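Local coordinates for xylose isomerase domain protein TIM barrel (Planctomyces limnophilus, PDB 3TVA), which belongs to the xylose isomerase-like TIM-barrel family, binds a magnesium ion and probably acts as an isomerase, at residues 68-73 with 112-117; 230-235 with 258-263; 239-244 with 281-286. One frame throughout, in Å; residues are numbered along the deposited sequence. Where two conformers were deposited one is given.

Interaction 1 (68-73 with 112-117); sequences TVIFGG and SWVGCP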
ATOM      1  N   THR A  68       7.582   8.452  -2.293  1.00 21.31           N
ATOM      2  CA  THR A  68       7.937   7.603  -1.157  1.00 20.76           C
ATOM      3  C   THR A  68       7.913   6.079  -1.372  1.00 21.62           C
ATOM      4  O   THR A  68       8.725   5.361  -0.815  1.00 18.92           O
ATOM      5  CB  THR A  68       7.155   8.018   0.096  1.00 21.28           C
ATOM      6  OG1 THR A  68       5.756   7.835  -0.139  1.00 20.46           O
ATOM      7  CG2 THR A  68       7.425   9.506   0.409  1.00 20.13           C
ATOM      8  N   VAL A  69       6.950   5.593  -2.146  1.00 19.42           N
ATOM      9  CA  VAL A  69       6.835   4.169  -2.434  1.00 16.26           C
ATOM     10  C   VAL A  69       6.300   4.001  -3.855  1.00 18.17           C
ATOM     11  O   VAL A  69       5.438   4.765  -4.299  1.00 18.32           O
ATOM     12  CB  VAL A  69       5.839   3.427  -1.471  1.00 16.45           C
ATOM     13  CG1 VAL A  69       5.845   1.932  -1.753  1.00 14.79           C
ATOM     14  CG2 VAL A  69       6.139   3.681   0.027  1.00 15.68           C
ATOM     15  N   ILE A  70       6.814   3.007  -4.576  1.00 16.59           N
ATOM     16  CA  ILE A  70       6.229   2.637  -5.859  1.00 15.91           C
ATOM     17  C   ILE A  70       5.575   1.254  -5.760  1.00 15.49           C
ATOM     18  O   ILE A  70       6.224   0.281  -5.398  1.00 16.55           O
ATOM     19  CB  ILE A  70       7.276   2.699  -7.004  1.00 18.73           C
ATOM     20  CG1 ILE A  70       7.681   4.170  -7.222  1.00 22.10           C
ATOM     21  CG2 ILE A  70       6.692   2.070  -8.273  1.00 16.48           C
ATOM     22  CD1 ILE A  70       8.849   4.394  -8.156  1.00 24.72           C
ATOM     23  N   PHE A  71       4.287   1.174  -6.071  1.00 15.09           N
ATOM     24  CA  PHE A  71       3.513  -0.043  -5.830  1.00 19.26           C
ATOM     25  C   PHE A  71       3.415  -0.931  -7.059  1.00 22.94           C
ATOM     26  O   PHE A  71       3.187  -0.448  -8.160  1.00 27.56           O
ATOM     27  CB  PHE A  71       2.094   0.316  -5.335  1.00 21.97           C
ATOM     28  CG  PHE A  71       1.883   0.050  -3.870  1.00 26.07           C
ATOM     29  CD1 PHE A  71       2.243   0.988  -2.921  1.00 30.59           C
ATOM     30  CD2 PHE A  71       1.347  -1.157  -3.442  1.00 30.61           C
ATOM     31  CE1 PHE A  71       2.063   0.737  -1.567  1.00 33.20           C
ATOM     32  CE2 PHE A  71       1.168  -1.416  -2.097  1.00 33.67           C
ATOM     33  CZ  PHE A  71       1.526  -0.465  -1.158  1.00 34.93           C
ATOM     34  N   GLY A  72       3.590  -2.232  -6.869  1.00 22.25           N
ATOM     35  CA  GLY A  72       3.332  -3.174  -7.941  1.00 21.91           C
ATOM     36  C   GLY A  72       1.850  -3.451  -8.131  1.00 27.95           C
ATOM     37  O   GLY A  72       1.051  -3.329  -7.209  1.00 30.65           O
ATOM     38  N   GLY A  73       1.490  -3.818  -9.350  1.00 33.15           N
ATOM     39  CA  GLY A  73       0.155  -4.283  -9.687  1.00 29.08           C
ATOM     40  C   GLY A  73       0.353  -4.978 -11.019  1.00 28.82           C
ATOM     41  O   GLY A  73       1.287  -4.640 -11.751  1.00 27.55           O
ATOM     42  N   SER A 112      14.515   2.423  -8.579  1.00 18.93           N
ATOM     43  CA  SER A 112      15.915   2.823  -8.422  1.00 23.19           C
ATOM     44  C   SER A 112      16.310   3.991  -9.352  1.00 21.11           C
ATOM     45  O   SER A 112      16.968   4.932  -8.932  1.00 20.82           O
ATOM     46  CB  SER A 112      16.832   1.619  -8.654  1.00 26.39           C
ATOM     47  OG  SER A 112      18.182   1.993  -8.511  1.00 35.54           O
ATOM     48  N   TRP A 113      15.894   3.932 -10.611  1.00 17.23           N
ATOM     49  CA  TRP A 113      16.133   5.027 -11.550  1.00 21.34           C
ATOM     50  C   TRP A 113      15.402   6.315 -11.130  1.00 20.99           C
ATOM     51  O   TRP A 113      15.903   7.417 -11.309  1.00 24.23           O
ATOM     52  CB  TRP A 113      15.698   4.603 -12.952  1.00 21.16           C
ATOM     53  CG  TRP A 113      16.490   3.475 -13.533  1.00 30.24           C
ATOM     54  CD1 TRP A 113      17.839   3.267 -13.411  1.00 35.96           C
ATOM     55  CD2 TRP A 113      15.989   2.395 -14.345  1.00 27.58           C
ATOM     56  NE1 TRP A 113      18.206   2.131 -14.104  1.00 36.74           N
ATOM     57  CE2 TRP A 113      17.092   1.574 -14.679  1.00 34.59           C
ATOM     58  CE3 TRP A 113      14.720   2.050 -14.831  1.00 25.61           C
ATOM     59  CZ2 TRP A 113      16.959   0.419 -15.474  1.00 33.93           C
ATOM     60  CZ3 TRP A 113      14.589   0.903 -15.619  1.00 31.53           C
ATOM     61  CH2 TRP A 113      15.706   0.104 -15.934  1.00 31.01           C
ATOM     62  N   VAL A 114      14.221   6.158 -10.550  1.00 18.40           N
ATOM     63  CA  VAL A 114      13.436   7.279 -10.049  1.00 21.23           C
ATOM     64  C   VAL A 114      14.051   7.872  -8.779  1.00 22.54           C
ATOM     65  O   VAL A 114      13.912   9.068  -8.521  1.00 20.17           O
ATOM     66  CB  VAL A 114      11.953   6.850  -9.804  1.00 19.29           C
ATOM     67  CG1 VAL A 114      11.203   7.860  -8.959  1.00 20.53           C
ATOM     68  CG2 VAL A 114      11.240   6.655 -11.146  1.00 18.69           C
ATOM     69  N   GLY A 115      14.748   7.045  -8.002  1.00 21.17           N
ATOM     70  CA  GLY A 115      15.332   7.497  -6.750  1.00 20.69           C
ATOM     71  C   GLY A 115      14.432   7.228  -5.551  1.00 26.70           C
ATOM     72  O   GLY A 115      14.595   7.828  -4.490  1.00 28.25           O
ATOM     73  N   CYS A 116      13.473   6.321  -5.718  1.00 21.48           N
ATOM     74  CA  CYS A 116      12.544   5.976  -4.644  1.00 19.21           C
ATOM     75  C   CYS A 116      13.045   4.763  -3.846  1.00 21.30           C
ATOM     76  O   CYS A 116      13.308   3.707  -4.421  1.00 21.49           O
ATOM     77  CB  CYS A 116      11.172   5.669  -5.240  1.00 21.27           C
ATOM     78  SG  CYS A 116       9.956   5.149  -4.036  1.00 25.89           S
ATOM     79  N   PRO A 117      13.187   4.922  -2.515  1.00 20.68           N
ATOM     80  CA  PRO A 117      13.755   3.959  -1.551  1.00 22.53           C
ATOM     81  C   PRO A 117      12.904   2.707  -1.305  1.00 17.27           C
ATOM     82  O   PRO A 117      13.345   1.793  -0.596  1.00 16.39           O
ATOM     83  CB  PRO A 117      13.936   4.796  -0.271  1.00 26.58           C
ATOM     84  CG  PRO A 117      12.832   5.797  -0.348  1.00 30.09           C
ATOM     85  CD  PRO A 117      12.685   6.132  -1.835  1.00 25.09           C
TER
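The sulfur of C116 rests against the backbone of strand 66-71, with SG 3.5 Å from T68 O, 3.6 Å from V69 N and 3.8 Å from I70 N. These are close approaches to two successive peptide groups, not hydrogen bonds. The thiol reaches them because SG stands anti to the backbone N of C116 (chi1 177°), carried straight toward the strand. I70 points from the strand to meet it, and its CD1 packs 3.9 Å from C116 CB and 4.3 Å from V114 CG1, so the isoleucine tip fits against both the last turn of helix 97-114 and the residues that leave it. The helix ends in a Schellman motif: G115, at positive phi (94°), is the C' residue, and C116 N bonds back to A111 O. The chain then enters strand 118-121, parallel to 66-71, which completes a beta-alpha-beta crossover of the TIM barrel. I70 accordingly shares backbone bonds with A118 and G120, while its side chain also lies on I107, F110 and A111 of the helix. P117 adds a lighter contact at the exposed border, its CG 4.2 Å from T68 O. V69 and F71 point to the other side of the strand, where the F71 ring meets that of the magnesium ligand H211.

Interaction 2 (230-235 with 258-263); sequences EVALGT and IEREIP. With MG (magnesium ion), chain C.
E230 OE2 is gripped from two neighbouring residues: E261 N donates to it over 3.1 Å, on the syn side and 15° out of the carboxylate plane, and R260 NH1 makes a salt bridge of 3.0 Å whose hydrogen bond is weak. This is the tight part. The guanidinium of R260 is packed on both faces, with V231 C 3.9 Å above its centre and I262 CD1 toward the rim of the opposite face, while E230 OE2 lies at its edge, in plane. A bend at chi2 (90°) swings the arginine across to E230, the two flat groups standing 62° apart, and NE is held by a salt bridge to D272 of helix 266-287. The segment 258-263 follows strand 256-258, the last of the eight parallel strands of the TIM barrel, and carries metal chemistry: E259 OE1 binds the magnesium ion at 2.5 Å, beside E158, D184 and H211. E230 instead comes from the short antiparallel strand 229-231. On the looser side E230 OE1 lies 3.8 Å from E261 OE1, a like-charge pair that may be eased by K213, a long and weak partner of E261. At the edge of the guanidinium, a water donates to E230 O and accepts from R260 NH1 at 2.9 Å. Farther out, the type II turn from A232 to T235, exposed at G234 and T235, is closed by T235 OG1 and T235 N, both donating to A232 O.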
ATOM      1  N   GLU A 230     -15.848   0.585   1.053  1.00 25.38           N
ATOM      2  CA  GLU A 230     -14.933   1.708   1.241  1.00 28.94           C
ATOM      3  C   GLU A 230     -15.723   3.008   1.213  1.00 27.40           C
ATOM      4  O   GLU A 230     -16.621   3.155   0.401  1.00 27.60           O
ATOM      5  CB  GLU A 230     -13.837   1.731   0.171  1.00 31.81           C
ATOM      6  CG  GLU A 230     -12.792   2.813   0.435  1.00 39.50           C
ATOM      7  CD  GLU A 230     -11.836   3.051  -0.734  1.00 43.36           C
ATOM      8  OE1 GLU A 230     -11.659   2.139  -1.574  1.00 47.69           O
ATOM      9  OE2 GLU A 230     -11.265   4.165  -0.806  1.00 40.46           O
ATOM     10  N   VAL A 231     -15.404   3.936   2.115  1.00 27.99           N
ATOM     11  CA  VAL A 231     -16.112   5.212   2.199  1.00 27.65           C
ATOM     12  C   VAL A 231     -15.115   6.356   2.409  1.00 27.19           C
ATOM     13  O   VAL A 231     -13.951   6.114   2.714  1.00 25.80           O
ATOM     14  CB  VAL A 231     -17.140   5.217   3.361  1.00 30.73           C
ATOM     15  CG1 VAL A 231     -18.268   4.236   3.086  1.00 27.24           C
ATOM     16  CG2 VAL A 231     -16.448   4.887   4.683  1.00 24.00           C
ATOM     17  N   ALA A 232     -15.580   7.595   2.247  1.00 25.67           N
ATOM     18  CA  ALA A 232     -14.743   8.776   2.439  1.00 27.74           C
ATOM     19  C   ALA A 232     -14.086   8.790   3.830  1.00 28.97           C
ATOM     20  O   ALA A 232     -14.685   8.361   4.817  1.00 27.26           O
ATOM     21  CB  ALA A 232     -15.568  10.050   2.219  1.00 31.01           C
ATOM     22  N   LEU A 233     -12.846   9.268   3.890  1.00 28.54           N
ATOM     23  CA  LEU A 233     -12.056   9.205   5.111  1.00 28.97           C
ATOM     24  C   LEU A 233     -12.804   9.834   6.289  1.00 32.80           C
ATOM     25  O   LEU A 233     -13.287  10.960   6.194  1.00 29.12           O
ATOM     26  CB  LEU A 233     -10.725   9.927   4.914  1.00 28.43           C
ATOM     27  CG  LEU A 233      -9.614   9.469   5.854  1.00 35.76           C
ATOM     28  CD1 LEU A 233      -9.178   8.065   5.459  1.00 33.65           C
ATOM     29  CD2 LEU A 233      -8.433  10.434   5.851  1.00 35.70           C
ATOM     30  N   GLY A 234     -12.912   9.088   7.387  1.00 30.77           N
ATOM     31  CA  GLY A 234     -13.578   9.581   8.580  1.00 28.08           C
ATOM     32  C   GLY A 234     -15.047   9.227   8.677  1.00 32.25           C
ATOM     33  O   GLY A 234     -15.658   9.423   9.730  1.00 33.81           O
ATOM     34  N   THR A 235     -15.639   8.750   7.583  1.00 28.56           N
ATOM     35  CA  THR A 235     -17.054   8.380   7.621  1.00 31.67           C
ATOM     36  C   THR A 235     -17.273   6.882   7.846  1.00 32.60           C
ATOM     37  O   THR A 235     -18.413   6.428   7.922  1.00 32.52           O
ATOM     38  CB  THR A 235     -17.823   8.850   6.361  1.00 34.80           C
ATOM     39  OG1 THR A 235     -17.303   8.188   5.201  1.00 32.77           O
ATOM     40  CG2 THR A 235     -17.687  10.359   6.192  1.00 34.40           C
ATOM     41  N   ILE A 258      -2.967   9.311   1.692  1.00 19.54           N
ATOM     42  CA  ILE A 258      -4.388   9.136   1.462  1.00 22.18           C
ATOM     43  C   ILE A 258      -4.623   8.273   0.230  1.00 24.47           C
ATOM     44  O   ILE A 258      -4.090   8.534  -0.854  1.00 25.01           O
ATOM     45  CB  ILE A 258      -5.094  10.486   1.224  1.00 22.22           C
ATOM     46  CG1 ILE A 258      -4.783  11.470   2.345  1.00 21.93           C
ATOM     47  CG2 ILE A 258      -6.590  10.282   1.076  1.00 19.80           C
ATOM     48  CD1 ILE A 258      -5.108  12.929   1.983  1.00 24.31           C
ATOM     49  N   GLU A 259      -5.436   7.246   0.397  1.00 23.34           N
ATOM     50  CA  GLU A 259      -5.834   6.426  -0.725  1.00 25.99           C
ATOM     51  C   GLU A 259      -7.351   6.390  -0.810  1.00 29.94           C
ATOM     52  O   GLU A 259      -8.011   6.053   0.164  1.00 26.51           O
ATOM     53  CB  GLU A 259      -5.300   5.007  -0.574  1.00 20.57           C
ATOM     54  CG  GLU A 259      -5.616   4.150  -1.795  1.00 25.96           C
ATOM     55  CD  GLU A 259      -5.053   2.756  -1.656  1.00 31.17           C
ATOM     56  OE1 GLU A 259      -5.333   2.134  -0.624  1.00 26.32           O
ATOM     57  OE2 GLU A 259      -4.316   2.302  -2.557  1.00 31.37           O
ATOM     58  N   ARG A 260      -7.910   6.781  -1.951  1.00 30.36           N
ATOM     59  CA  ARG A 260      -9.347   6.628  -2.151  1.00 29.37           C
ATOM     60  C   ARG A 260      -9.563   6.038  -3.523  1.00 31.26           C
ATOM     61  O   ARG A 260      -9.360   6.731  -4.540  1.00 30.23           O
ATOM     62  CB  ARG A 260     -10.017   7.997  -2.066  1.00 26.43           C
ATOM     63  CG  ARG A 260     -11.518   7.984  -2.270  1.00 28.62           C
ATOM     64  CD  ARG A 260     -12.269   7.795  -0.957  1.00 28.25           C
ATOM     65  NE  ARG A 260     -13.711   7.800  -1.179  1.00 28.91           N
ATOM     66  CZ  ARG A 260     -14.433   6.716  -1.442  1.00 32.76           C
ATOM     67  NH1 ARG A 260     -13.847   5.519  -1.517  1.00 27.41           N
ATOM     68  NH2 ARG A 260     -15.745   6.829  -1.639  1.00 37.08           N
ATOM     69  N   GLU A 261     -10.042   4.798  -3.610  1.00 30.35           N
ATOM     70  CA  GLU A 261     -10.013   4.265  -4.946  1.00 36.46           C
ATOM     71  C   GLU A 261     -11.406   4.330  -5.526  1.00 38.77           C
ATOM     72  O   GLU A 261     -12.177   3.378  -5.447  1.00 42.73           O
ATOM     73  CB  GLU A 261      -9.590   2.795  -4.856  1.00 41.27           C
ATOM     74  CG  GLU A 261      -8.495   2.522  -3.826  1.00 46.99           C
ATOM     75  CD  GLU A 261      -8.093   1.049  -3.765  1.00 59.32           C
ATOM     76  OE1 GLU A 261      -8.638   0.324  -2.903  1.00 65.02           O
ATOM     77  OE2 GLU A 261      -7.231   0.618  -4.568  1.00 60.52           O
ATOM     78  N   ILE A 262     -11.639   5.400  -6.269  1.00 34.69           N
ATOM     79  CA  ILE A 262     -12.783   5.526  -7.141  1.00 38.22           C
ATOM     80  C   ILE A 262     -12.320   6.324  -8.353  1.00 42.10           C
ATOM     81  O   ILE A 262     -12.870   7.391  -8.643  1.00 43.21           O
ATOM     82  CB  ILE A 262     -13.975   6.226  -6.416  1.00 43.80           C
ATOM     83  CG1 ILE A 262     -13.518   7.494  -5.686  1.00 40.00           C
ATOM     84  CG2 ILE A 262     -14.606   5.289  -5.392  1.00 40.82           C
ATOM     85  CD1 ILE A 262     -14.655   8.280  -5.052  1.00 39.52           C
ATOM     86  N   PRO A 263     -11.337   5.789  -9.103  1.00 46.47           N
ATOM     87  CA  PRO A 263     -10.842   6.549 -10.257  1.00 46.74           C
ATOM     88  C   PRO A 263     -11.901   6.683 -11.347  1.00 45.99           C
ATOM     89  O   PRO A 263     -11.721   7.483 -12.270  1.00 45.58           O
ATOM     90  CB  PRO A 263      -9.656   5.710 -10.747  1.00 48.66           C
ATOM     91  CG  PRO A 263      -9.932   4.328 -10.242  1.00 48.49           C
ATOM     92  CD  PRO A 263     -10.568   4.545  -8.905  1.00 46.04           C
TER
HETATM   93 MG    MG C 291      -3.884   0.478   0.477  1.00  7.92          MG
HETATM   94  O   HOH W   1     -15.802   3.676  -2.497  1.00 43.68           O

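Interaction 3 (239-244 with 281-286); sequences GMEAYL and TGLRKK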
ATOM      1  N   GLY A 239     -12.068   4.634  12.649  1.00 27.41           N
ATOM      2  CA  GLY A 239     -11.604   5.504  13.731  1.00 30.56           C
ATOM      3  C   GLY A 239     -10.317   6.280  13.454  1.00 30.89           C
ATOM      4  O   GLY A 239      -9.247   5.933  13.974  1.00 24.76           O
HETATM    5  N   MSE A 240     -10.392   7.246  12.538  0.58 27.52           N
HETATM    6  CA  MSE A 240      -9.216   8.006  12.116  0.58 24.53           C
HETATM    7  C   MSE A 240      -8.402   8.588  13.277  0.58 24.46           C
HETATM    8  O   MSE A 240      -7.174   8.528  13.271  0.58 23.87           O
HETATM    9  CB  MSE A 240      -9.608   9.105  11.127  0.58 22.88           C
HETATM   10  CG  MSE A 240      -8.543   9.420  10.066  0.58 25.64           C
HETATM   11 SE   MSE A 240      -7.755   7.876   9.108  0.58 46.47          SE
HETATM   12  CE  MSE A 240      -9.355   6.792   8.794  0.58 46.61           C
ATOM     13  N   GLU A 241      -9.079   9.141  14.274  1.00 24.38           N
ATOM     14  CA  GLU A 241      -8.371   9.656  15.441  1.00 24.06           C
ATOM     15  C   GLU A 241      -7.711   8.518  16.231  1.00 20.33           C
ATOM     16  O   GLU A 241      -6.564   8.642  16.672  1.00 23.35           O
ATOM     17  CB  GLU A 241      -9.281  10.522  16.338  1.00 25.47           C
ATOM     18  CG  GLU A 241      -8.532  11.081  17.517  1.00 32.61           C
ATOM     19  CD  GLU A 241      -9.083  12.405  18.006  1.00 44.94           C
ATOM     20  OE1 GLU A 241      -8.360  13.083  18.774  1.00 42.50           O
ATOM     21  OE2 GLU A 241     -10.227  12.765  17.634  1.00 52.17           O
ATOM     22  N   ALA A 242      -8.417   7.398  16.379  1.00 20.60           N
ATOM     23  CA  ALA A 242      -7.840   6.214  17.024  1.00 22.14           C
ATOM     24  C   ALA A 242      -6.603   5.683  16.280  1.00 23.73           C
ATOM     25  O   ALA A 242      -5.601   5.303  16.892  1.00 21.35           O
ATOM     26  CB  ALA A 242      -8.898   5.120  17.165  1.00 21.89           C
ATOM     27  N   TYR A 243      -6.682   5.673  14.952  1.00 20.04           N
ATOM     28  CA  TYR A 243      -5.600   5.201  14.093  1.00 18.85           C
ATOM     29  C   TYR A 243      -4.363   6.103  14.203  1.00 19.77           C
ATOM     30  O   TYR A 243      -3.257   5.622  14.443  1.00 19.03           O
ATOM     31  CB  TYR A 243      -6.117   5.172  12.647  1.00 18.43           C
ATOM     32  CG  TYR A 243      -5.153   4.739  11.555  1.00 20.96           C
ATOM     33  CD1 TYR A 243      -4.327   3.636  11.711  1.00 18.74           C
ATOM     34  CD2 TYR A 243      -5.119   5.416  10.336  1.00 23.25           C
ATOM     35  CE1 TYR A 243      -3.462   3.236  10.688  1.00 22.26           C
ATOM     36  CE2 TYR A 243      -4.263   5.025   9.310  1.00 22.48           C
ATOM     37  CZ  TYR A 243      -3.441   3.929   9.490  1.00 23.92           C
ATOM     38  OH  TYR A 243      -2.602   3.520   8.461  1.00 22.98           O
ATOM     39  N   LEU A 244      -4.559   7.410  14.020  1.00 17.46           N
ATOM     40  CA  LEU A 244      -3.460   8.362  14.100  1.00 16.40           C
ATOM     41  C   LEU A 244      -2.825   8.466  15.499  1.00 20.58           C
ATOM     42  O   LEU A 244      -1.610   8.600  15.610  1.00 19.39           O
ATOM     43  CB  LEU A 244      -3.885   9.739  13.603  1.00 18.46           C
ATOM     44  CG  LEU A 244      -3.586  10.038  12.127  1.00 25.98           C
ATOM     45  CD1 LEU A 244      -4.212   9.001  11.249  1.00 22.16           C
ATOM     46  CD2 LEU A 244      -4.060  11.449  11.722  1.00 24.97           C
ATOM     47  N   THR A 281      -5.053  17.052   8.345  1.00 23.49           N
ATOM     48  CA  THR A 281      -4.299  18.249   8.698  1.00 26.84           C
ATOM     49  C   THR A 281      -4.681  18.708  10.111  1.00 29.33           C
ATOM     50  O   THR A 281      -3.815  19.084  10.899  1.00 29.90           O
ATOM     51  CB  THR A 281      -4.522  19.368   7.661  1.00 32.54           C
ATOM     52  OG1 THR A 281      -3.994  18.944   6.395  1.00 36.94           O
ATOM     53  CG2 THR A 281      -3.842  20.666   8.076  1.00 35.12           C
ATOM     54  N   GLY A 282      -5.975  18.656  10.424  1.00 27.13           N
ATOM     55  CA  GLY A 282      -6.454  18.976  11.762  1.00 26.56           C
ATOM     56  C   GLY A 282      -5.966  17.968  12.795  1.00 26.13           C
ATOM     57  O   GLY A 282      -5.548  18.341  13.887  1.00 25.19           O
ATOM     58  N   LEU A 283      -6.004  16.680  12.460  1.00 22.13           N
ATOM     59  CA  LEU A 283      -5.555  15.672  13.421  1.00 23.32           C
ATOM     60  C   LEU A 283      -4.041  15.746  13.637  1.00 26.42           C
ATOM     61  O   LEU A 283      -3.560  15.576  14.759  1.00 25.77           O
ATOM     62  CB  LEU A 283      -5.982  14.259  12.995  1.00 22.35           C
ATOM     63  CG  LEU A 283      -7.488  13.957  13.057  1.00 25.08           C
ATOM     64  CD1 LEU A 283      -7.780  12.616  12.389  1.00 24.53           C
ATOM     65  CD2 LEU A 283      -8.003  13.965  14.497  1.00 27.57           C
ATOM     66  N   ARG A 284      -3.293  16.020  12.570  1.00 23.87           N
ATOM     67  CA  ARG A 284      -1.853  16.202  12.698  1.00 25.84           C
ATOM     68  C   ARG A 284      -1.532  17.359  13.629  1.00 26.61           C
ATOM     69  O   ARG A 284      -0.647  17.252  14.467  1.00 24.09           O
ATOM     70  CB  ARG A 284      -1.194  16.454  11.338  1.00 26.60           C
ATOM     71  CG  ARG A 284       0.333  16.580  11.405  1.00 24.38           C
ATOM     72  CD  ARG A 284       0.923  16.750  10.003  1.00 25.47           C
ATOM     73  NE  ARG A 284       0.532  18.037   9.430  1.00 26.43           N
ATOM     74  CZ  ARG A 284       0.696  18.382   8.155  1.00 29.80           C
ATOM     75  NH1 ARG A 284       1.246  17.526   7.295  1.00 25.34           N
ATOM     76  NH2 ARG A 284       0.310  19.590   7.735  1.00 27.84           N
ATOM     77  N   LYS A 285      -2.252  18.468  13.474  1.00 25.44           N
ATOM     78  CA  LYS A 285      -2.018  19.643  14.304  1.00 26.52           C
ATOM     79  C   LYS A 285      -2.305  19.346  15.775  1.00 29.52           C
ATOM     80  O   LYS A 285      -1.598  19.812  16.669  1.00 33.00           O
ATOM     81  CB  LYS A 285      -2.885  20.811  13.832  1.00 27.39           C
ATOM     82  CG  LYS A 285      -2.717  22.085  14.647  1.00 35.54           C
ATOM     83  CD  LYS A 285      -3.605  23.188  14.085  1.00 42.67           C
ATOM     84  CE  LYS A 285      -3.769  24.347  15.065  0.69 48.24           C
ATOM     85  NZ  LYS A 285      -2.506  25.110  15.250  0.69 51.35           N
ATOM     86  N   LYS A 286      -3.350  18.567  16.018  1.00 28.50           N
ATOM     87  CA  LYS A 286      -3.703  18.162  17.371  1.00 30.86           C
ATOM     88  C   LYS A 286      -2.698  17.167  17.963  1.00 33.69           C
ATOM     89  O   LYS A 286      -2.219  17.354  19.080  1.00 32.88           O
ATOM     90  CB  LYS A 286      -5.103  17.548  17.377  1.00 33.18           C
ATOM     91  CG  LYS A 286      -5.608  17.162  18.757  1.00 38.06           C
ATOM     92  CD  LYS A 286      -6.897  16.362  18.657  1.00 39.07           C
ATOM     93  CE  LYS A 286      -7.427  16.007  20.049  1.00 40.00           C
ATOM     94  NZ  LYS A 286      -8.779  15.378  19.986  1.00 36.10           N
TER
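Extended side chains bring E241 and K286 together: each has CG anti to its own backbone N (chi1 -178° and -177°), and the lysine stays straight to its end. K286 NZ then reaches E241 OE1 at 2.6 Å, on the syn lone pair, in a salt bridge that spans the outer border of the contact, the two chains crossing at about a right angle. Beneath it L283 fills the interface, with CG beside its backbone N and its two branches shared out. CD2 lies 4.0 Å from E241 CD, under the carboxylate, and CD1 lies 4.0 Å from L244 CD2. That same L244 methyl presses on L283 CB at 3.6 Å. CD1 also faces the stem of M240, a selenomethionine; since it was deposited in two conformers, the 4.0 Å from its CG to L283 CD1 is less certain. Helices 240-249 and 266-287 are successive outer helices of the TIM barrel, on either side of strand 256-258 in the chain. The axes of the segments 240-244 and 281-286 approach to 10.8 Å and cross at -46°. G239 occupies the N-cap position of the first helix. Deeper in, L244 continues onto L280, I287 and W11, whereas Y243 faces the barrel and bonds through OH to the backbone O of H211.

Interaction 1 is the buried contact, joining a barrel strand to the end of its crossover helix through a thiol and aliphatic groups. Interaction 2 lies at the surface near the C-terminal ends of the strands and is ionic, with a metal ligand in one of its segments. Interaction 3 is intermediate, a leucine-centred helix pair with a salt bridge on its outer border. Interactions 2 and 3 touch, L233 packing on M240 in one of its two conformers, and their segments alternate along the chain; helix 266-287 serves both, supplying D272 to one and L283 to the other. Interaction 1 stands apart, its centre about 23 Å from that of interaction 2, although both reach the same sheet.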